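Local coordinates for protein tyrosinase (Aspergillus oryzae, PDB 6JU5) that carries a dinuclear copper centre and probably oxidises L-tyrosine and L-dopa to L-dopaquinone with molecular oxygen, at residues 199-204 / 234-239. The protein carries 1 engineered substitution. Residues are numbered along the deposited sequence; the frame is centred on the assembly and turned at random.
Sequences RFQMQT and CQSTTK
Q235 reaches M202 with both backbone and side chain: its O takes the M202 N-H in a nearly linear bond (2.9 Å, 179°), while its NE2 gives a hydrogen to M202 O at 2.7 Å, lying in that carbonyl's plane. The extended Q235 chain makes this possible, CG anti to the backbone N (chi1 175°), and brings the amide alongside Q201, the two side chains pointing the same way with amide planes 35° apart. A water joins Q201 and S236, donating to Q201 OE1 and accepting from S236 OG, 2.7 Å from each. Q201 OE1 lies over one face of the R199 guanidinium, offset toward its rim; R199 NH1 forms a salt bridge with D253. Farther along, T237 OG1 accepts the F200 N-H, N to OG1 3.0 Å, and T237 N returns a bond to F200 O, which S236 CA also approaches at 3.2 Å. Within this long loop of the tyrosinase central domain, the side chains of Q235 and T237 thus supply the donor and the acceptor that continue the pairing beyond the single Q201-S236 beta bridge, and Q235 NE2, also bonded to S192 OG of the second subunit, links it to the dimer interface.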
# COMPACT_ATOMS: atom_id res chain seq x y z
N ARG B 199 2.47 7.02 -10.46
CA ARG B 199 1.06 7.23 -10.67
C ARG B 199 0.89 8.34 -11.71
O ARG B 199 1.82 9.11 -11.92
CB ARG B 199 0.33 7.65 -9.38
CG ARG B 199 0.75 9.02 -8.88
CD ARG B 199 -0.01 9.43 -7.62
NE ARG B 199 0.58 10.69 -7.15
CZ ARG B 199 0.54 11.18 -5.93
NH1 ARG B 199 -0.11 10.50 -4.98
NH2 ARG B 199 1.15 12.31 -5.64
N PHE B 200 -0.31 8.41 -12.27
CA PHE B 200 -0.72 9.60 -13.00
C PHE B 200 -1.84 10.29 -12.21
O PHE B 200 -2.84 9.64 -11.88
CB PHE B 200 -1.21 9.21 -14.40
CG PHE B 200 -1.80 10.38 -15.16
CD1 PHE B 200 -1.08 11.53 -15.39
CD2 PHE B 200 -3.10 10.34 -15.64
CE1 PHE B 200 -1.62 12.61 -16.09
CE2 PHE B 200 -3.65 11.40 -16.33
CZ PHE B 200 -2.91 12.53 -16.59
N GLN B 201 -1.64 11.54 -11.88
CA GLN B 201 -2.58 12.33 -11.08
C GLN B 201 -3.10 13.50 -11.90
O GLN B 201 -2.30 14.22 -12.51
CB GLN B 201 -1.86 12.81 -9.81
CG GLN B 201 -2.56 13.80 -8.91
CD GLN B 201 -1.66 14.25 -7.77
OE1 GLN B 201 -1.76 13.73 -6.65
NE2 GLN B 201 -0.79 15.20 -8.04
N MET B 202 -4.40 13.71 -11.92
CA MET B 202 -5.00 14.93 -12.47
C MET B 202 -5.37 15.94 -11.39
O MET B 202 -5.17 15.65 -10.21
CB MET B 202 -6.27 14.53 -13.23
CG MET B 202 -5.90 13.30 -14.07
SD MET B 202 -6.95 13.27 -15.51
CE MET B 202 -6.23 14.65 -16.43
N GLN B 203 -5.88 17.10 -11.78
CA GLN B 203 -6.12 18.14 -10.78
C GLN B 203 -7.47 18.01 -10.10
O GLN B 203 -7.78 18.67 -9.11
CB GLN B 203 -6.01 19.51 -11.46
CG GLN B 203 -4.71 19.64 -12.24
CD GLN B 203 -4.75 20.79 -13.23
OE1 GLN B 203 -4.11 20.75 -14.28
NE2 GLN B 203 -5.50 21.83 -12.86
N THR B 204 -8.30 17.16 -10.70
CA THR B 204 -9.63 16.91 -10.15
C THR B 204 -10.04 15.47 -10.40
O THR B 204 -9.32 14.73 -11.09
CB THR B 204 -10.66 17.88 -10.76
OG1 THR B 204 -11.91 17.68 -10.09
CG2 THR B 204 -10.83 17.59 -12.24
N CYS B 234 -11.94 8.80 -9.15
CA CYS B 234 -10.50 8.81 -8.96
C CYS B 234 -9.88 10.07 -9.56
O CYS B 234 -10.23 10.41 -10.70
CB CYS B 234 -9.84 7.63 -9.69
SG CYS B 234 -10.42 6.01 -9.08
N GLN B 235 -8.95 10.66 -8.82
CA GLN B 235 -8.10 11.71 -9.36
C GLN B 235 -6.78 11.14 -9.87
O GLN B 235 -6.19 11.66 -10.81
CB GLN B 235 -7.84 12.72 -8.23
CG GLN B 235 -6.88 13.83 -8.57
CD GLN B 235 -6.65 14.75 -7.38
OE1 GLN B 235 -7.28 14.61 -6.33
NE2 GLN B 235 -5.72 15.69 -7.53
N SER B 236 -6.29 10.10 -9.21
CA SER B 236 -5.05 9.42 -9.57
C SER B 236 -5.31 7.94 -9.85
O SER B 236 -6.25 7.32 -9.35
CB SER B 236 -4.01 9.54 -8.44
OG SER B 236 -3.54 10.88 -8.38
N THR B 237 -4.41 7.38 -10.64
CA THR B 237 -4.38 5.95 -10.87
C THR B 237 -4.00 5.24 -9.57
O THR B 237 -3.32 5.79 -8.70
CB THR B 237 -3.45 5.59 -12.04
OG1 THR B 237 -2.13 6.09 -11.78
CG2 THR B 237 -3.92 6.23 -13.34
N THR B 238 -4.47 4.00 -9.44
CA THR B 238 -4.25 3.23 -8.21
C THR B 238 -4.04 1.75 -8.52
O THR B 238 -4.56 1.27 -9.54
CB THR B 238 -5.43 3.44 -7.24
OG1 THR B 238 -5.20 2.73 -6.02
CG2 THR B 238 -6.72 2.86 -7.81
N LYS B 239 -3.29 1.07 -7.67
CA LYS B 239 -3.15 -0.39 -7.73
C LYS B 239 -3.77 -0.98 -6.45
O LYS B 239 -3.26 -0.68 -5.37
CB LYS B 239 -1.68 -0.79 -7.84
CG LYS B 239 -0.98 -0.20 -9.07
CD LYS B 239 0.52 -0.43 -8.99
CE LYS B 239 1.28 0.12 -10.18
NZ LYS B 239 1.07 1.60 -10.27
O HOH W 1 -3.67 11.97 -5.91